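Local coordinates for periplasmic sugar-binding domain protein (Pseudomonas fluorescens Pf-5, PDB 3H75) that probably binds a sugar or related carbohydrate in the periplasm, at residues Trp19-Gln24 against Leu309-Gly314; Gln24-Ala29 against Trp268-Leu273. All coordinates share one frame; numbering follows the deposited sequence.

Interaction 1: residues Trp19-Gln24 against Leu309-Gly314. With SO4 (sulfate ion), chain B.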
# COMPACT_ATOMS: atom_id res chain seq x y z
N TRP A 19 4.74 6.94 -0.43
CA TRP A 19 6.08 6.39 -0.38
C TRP A 19 7.01 7.11 0.59
O TRP A 19 7.93 6.51 1.13
CB TRP A 19 6.66 6.30 -1.79
CG TRP A 19 6.13 5.07 -2.48
CD1 TRP A 19 5.31 5.01 -3.59
CD2 TRP A 19 6.33 3.71 -2.07
NE1 TRP A 19 5.00 3.70 -3.87
CE2 TRP A 19 5.61 2.89 -2.96
CE3 TRP A 19 7.05 3.12 -1.03
CZ2 TRP A 19 5.59 1.49 -2.84
CZ3 TRP A 19 7.04 1.73 -0.91
CH2 TRP A 19 6.31 0.93 -1.81
N VAL A 20 6.74 8.39 0.85
CA VAL A 20 7.55 9.12 1.82
C VAL A 20 7.14 8.63 3.21
O VAL A 20 7.99 8.44 4.08
CB VAL A 20 7.31 10.65 1.71
CG1 VAL A 20 7.95 11.36 2.90
CG2 VAL A 20 7.91 11.17 0.41
N SER A 21 5.85 8.39 3.42
CA SER A 21 5.38 7.90 4.71
C SER A 21 5.95 6.50 4.98
O SER A 21 6.28 6.16 6.12
CB SER A 21 3.85 7.87 4.75
OG SER A 21 3.35 9.19 4.77
N TYR A 22 6.06 5.70 3.92
CA TYR A 22 6.59 4.35 4.02
C TYR A 22 8.05 4.48 4.47
O TYR A 22 8.49 3.77 5.37
CB TYR A 22 6.51 3.69 2.64
CG TYR A 22 6.71 2.19 2.60
CD1 TYR A 22 5.63 1.32 2.52
CD2 TYR A 22 8.00 1.64 2.56
CE1 TYR A 22 5.81 -0.06 2.39
CE2 TYR A 22 8.19 0.26 2.43
CZ TYR A 22 7.09 -0.58 2.34
OH TYR A 22 7.28 -1.93 2.14
N SER A 23 8.78 5.39 3.84
CA SER A 23 10.18 5.63 4.17
C SER A 23 10.37 6.14 5.60
O SER A 23 11.24 5.66 6.32
CB SER A 23 10.80 6.64 3.20
OG SER A 23 10.92 6.10 1.90
N GLN A 24 9.55 7.11 5.99
CA GLN A 24 9.67 7.68 7.33
C GLN A 24 9.42 6.64 8.42
O GLN A 24 10.09 6.66 9.45
CB GLN A 24 8.71 8.86 7.50
CG GLN A 24 8.99 10.01 6.55
CD GLN A 24 10.42 10.53 6.66
OE1 GLN A 24 10.81 11.06 7.70
NE2 GLN A 24 11.19 10.37 5.60
N LEU A 309 -0.62 12.90 14.01
CA LEU A 309 0.77 12.43 14.04
C LEU A 309 1.53 12.52 12.73
O LEU A 309 2.73 12.81 12.72
CB LEU A 309 0.80 11.00 14.57
CG LEU A 309 0.52 10.88 16.07
CD1 LEU A 309 0.17 9.45 16.43
CD2 LEU A 309 1.74 11.38 16.84
N GLY A 310 0.85 12.27 11.62
CA GLY A 310 1.53 12.34 10.34
C GLY A 310 2.71 11.38 10.29
O GLY A 310 2.64 10.28 10.85
N ASP A 311 3.80 11.80 9.66
CA ASP A 311 4.98 10.94 9.55
C ASP A 311 5.81 10.84 10.83
O ASP A 311 6.93 10.32 10.82
CB ASP A 311 5.84 11.38 8.36
CG ASP A 311 5.17 11.10 7.03
OD1 ASP A 311 4.09 10.48 7.02
OD2 ASP A 311 5.74 11.48 5.98
N GLN A 312 5.25 11.33 11.93
CA GLN A 312 5.93 11.24 13.21
C GLN A 312 5.35 10.03 13.93
O GLN A 312 5.80 9.66 15.02
CB GLN A 312 5.68 12.51 14.05
CG GLN A 312 6.21 13.79 13.41
CD GLN A 312 7.73 13.86 13.38
OE1 GLN A 312 8.31 14.67 12.66
NE2 GLN A 312 8.38 13.01 14.16
N VAL A 313 4.35 9.39 13.32
CA VAL A 313 3.71 8.24 13.94
C VAL A 313 4.66 7.09 14.29
O VAL A 313 4.48 6.42 15.30
CB VAL A 313 2.54 7.70 13.06
CG1 VAL A 313 3.08 7.06 11.79
CG2 VAL A 313 1.70 6.72 13.86
N GLY A 314 5.69 6.89 13.48
CA GLY A 314 6.63 5.82 13.75
C GLY A 314 7.38 5.97 15.07
O GLY A 314 7.81 4.98 15.66
S SO4 B . 3.35 0.96 -6.45
O1 SO4 B . 2.25 0.03 -6.16
O2 SO4 B . 3.16 2.19 -5.67
O3 SO4 B . 4.62 0.31 -6.06
O4 SO4 B . 3.36 1.27 -7.90
O HOH W 1 4.34 11.74 3.63

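Interaction 2: residues Gln24-Ala29 against Trp268-Leu273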
# COMPACT_ATOMS: atom_id res chain seq x y z
N GLN A 24 9.55 7.11 5.99
CA GLN A 24 9.67 7.68 7.33
C GLN A 24 9.42 6.64 8.42
O GLN A 24 10.09 6.66 9.45
CB GLN A 24 8.71 8.86 7.50
CG GLN A 24 8.99 10.01 6.55
CD GLN A 24 10.42 10.53 6.66
OE1 GLN A 24 10.81 11.06 7.70
NE2 GLN A 24 11.19 10.37 5.60
N PHE A 25 8.47 5.74 8.18
CA PHE A 25 8.17 4.70 9.16
C PHE A 25 9.39 3.77 9.27
O PHE A 25 9.77 3.37 10.37
CB PHE A 25 6.93 3.90 8.75
CG PHE A 25 6.35 3.06 9.86
CD1 PHE A 25 5.69 3.66 10.93
CD2 PHE A 25 6.49 1.67 9.84
CE1 PHE A 25 5.17 2.88 11.97
CE2 PHE A 25 5.97 0.89 10.88
CZ PHE A 25 5.31 1.50 11.95
N MSE A 26 9.99 3.44 8.13
CA MSE A 26 11.17 2.58 8.12
C MSE A 26 12.33 3.24 8.85
O MSE A 26 13.05 2.58 9.60
CB MSE A 26 11.61 2.28 6.69
CG MSE A 26 10.71 1.35 5.91
SE MSE A 26 11.43 1.03 4.13
CE MSE A 26 12.89 -0.14 4.60
N GLN A 27 12.53 4.53 8.61
CA GLN A 27 13.63 5.24 9.25
C GLN A 27 13.47 5.23 10.77
O GLN A 27 14.45 5.12 11.50
CB GLN A 27 13.73 6.67 8.71
CG GLN A 27 13.99 6.69 7.21
CD GLN A 27 14.27 8.08 6.68
OE1 GLN A 27 13.56 9.03 6.99
NE2 GLN A 27 15.32 8.19 5.87
N ALA A 28 12.23 5.34 11.23
CA ALA A 28 11.97 5.31 12.67
C ALA A 28 12.39 3.93 13.18
O ALA A 28 13.01 3.81 14.23
CB ALA A 28 10.50 5.56 12.95
N ALA A 29 12.04 2.90 12.42
CA ALA A 29 12.38 1.53 12.80
C ALA A 29 13.89 1.32 12.77
O ALA A 29 14.45 0.68 13.65
CB ALA A 29 11.70 0.54 11.87
N TRP A 268 7.96 -3.14 9.61
CA TRP A 268 7.87 -4.52 10.07
C TRP A 268 8.95 -5.34 9.38
O TRP A 268 9.53 -6.25 9.98
CB TRP A 268 6.50 -5.11 9.74
CG TRP A 268 5.32 -4.28 10.16
CD1 TRP A 268 4.12 -4.19 9.51
CD2 TRP A 268 5.21 -3.44 11.32
NE1 TRP A 268 3.27 -3.36 10.20
CE2 TRP A 268 3.91 -2.89 11.31
CE3 TRP A 268 6.08 -3.11 12.37
CZ2 TRP A 268 3.45 -2.02 12.31
CZ3 TRP A 268 5.62 -2.24 13.37
CH2 TRP A 268 4.32 -1.71 13.33
N ALA A 269 9.20 -5.03 8.12
CA ALA A 269 10.22 -5.74 7.35
C ALA A 269 11.58 -5.58 8.02
O ALA A 269 12.36 -6.53 8.08
CB ALA A 269 10.27 -5.21 5.91
N LEU A 270 11.87 -4.39 8.52
CA LEU A 270 13.16 -4.16 9.16
C LEU A 270 13.27 -4.92 10.48
O LEU A 270 14.36 -5.35 10.87
CB LEU A 270 13.41 -2.66 9.37
CG LEU A 270 13.64 -1.91 8.05
CD1 LEU A 270 13.87 -0.44 8.29
CD2 LEU A 270 14.84 -2.50 7.32
N VAL A 271 12.14 -5.12 11.17
CA VAL A 271 12.17 -5.88 12.41
C VAL A 271 12.55 -7.32 12.03
O VAL A 271 13.38 -7.94 12.69
CB VAL A 271 10.79 -5.92 13.10
CG1 VAL A 271 10.82 -6.90 14.28
CG2 VAL A 271 10.41 -4.53 13.59
N ALA A 272 11.93 -7.83 10.97
CA ALA A 272 12.22 -9.18 10.51
C ALA A 272 13.67 -9.34 10.06
O ALA A 272 14.32 -10.35 10.38
CB ALA A 272 11.27 -9.56 9.37
N LEU A 273 14.19 -8.36 9.32
CA LEU A 273 15.57 -8.44 8.85
C LEU A 273 16.53 -8.30 10.02
O LEU A 273 17.57 -8.96 10.06
CB LEU A 273 15.85 -7.36 7.80
CG LEU A 273 15.06 -7.56 6.50
CD1 LEU A 273 15.48 -6.50 5.49
CD2 LEU A 273 15.31 -8.95 5.95

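Interaction 1: residues Trp19-Gln24 against Leu309-Gly314
Ser-21 and Asp-311 form the polar centre of this contact, in which the loop between helices 300-309 and 319-322, late in the chain, lies against helix 17-33, a helix flanking the parallel sheet of the N-terminal lobe. Ser-21 OG donates to Asp-311 OD1 at 2.7 Å, meeting the carboxylate on its syn side and only 18° out of its plane. The serine hydroxyl lies beside its own backbone N (chi1 -69°), a position that also puts Thr-17 O, one turn back, close to OG as a second acceptor for its one proton. Gln-24 packs against the carboxylate, with CG 3.6 Å from Asp-311 OD2. The two side chains cross at about a right angle, with CB of Gln-24 3.9 Å from CB of Asp-311. Val-20 adds one methyl, CG1, at 3.8 Å from Asp-311 OD2.

On the looser, solvent side a single water donates to Ser-21 OG and, at 2.7 Å, to Asp-311 OD2, so that it bridges hydroxyl and carboxylate. Away from the loop, Trp-19 NE1 donates to sulfate O2 at 3.0 Å near the ring plane, and Arg-44 binds the same ion, which probably came from the crystallisation liquor. Only 161 Å² is buried between the segments, and every touching residue is partly exposed. The two donors, Ser-21 OG to OD1 and water to OD2, would probably favour the ionised carboxylate of Asp-311.

Interaction 2: residues Gln24-Ala29 against Trp268-Leu273
This is a buried, apolar helix-helix packing in the N-terminal lobe of a type I periplasmic binding protein fold, where helices 17-33 and 265-277 lie side by side on one face of the parallel sheet. Met-26 and Leu-270 both touch Met-67 of strand 65-69, which places the two helices on that common face. The axes of the two short segments approach to 9.2 Å and cross at -33°, running in roughly the same direction.

The aromatic half is a T-shaped pair: the edge of Phe-25 points at the face of the six-membered ring of Trp-268, with centroids 5.2 Å apart and planes at 85°. Phe-25 CZ comes to 3.6 Å from Trp-268 CH2. The indole is also stacked on Phe-335, and an alanine in its place would probably open a gap beside Phe-25 and take away the stack on Phe-335.

The aliphatic half centres on Leu-270, whose CB is directed toward helix 17-33. Met-26, a selenomethionine in this crystal, bends at its last torsion (chi3 74°), bringing CE to 3.8 Å from Leu-270 CD1. Leu-270 CD1 sits 4.3 Å from Ala-29 CB and 3.4 Å from the backbone carbonyl oxygen Met-26 O.

How the interactions relate
Both interactions use helix 17-33 and share Gln-24, but they occupy different sides of it. Interaction 2 is core: all five touching residues are buried, and the fit is aromatic and aliphatic. Interaction 1 is a surface contact, smaller in area (161 against 268 Å²), and depends on a hydroxyl, a carboxylate and water. Along the chain, interaction 2 is nested within the loop closed by interaction 1: the earlier turn of helix 17-33 takes the late loop, the next turn takes helix 265-277, and that partner helix precedes the loop in sequence. Their centres are about 11 Å apart, and they join directly where Gly-314 CA packs 3.7 Å from Phe-25 CD1.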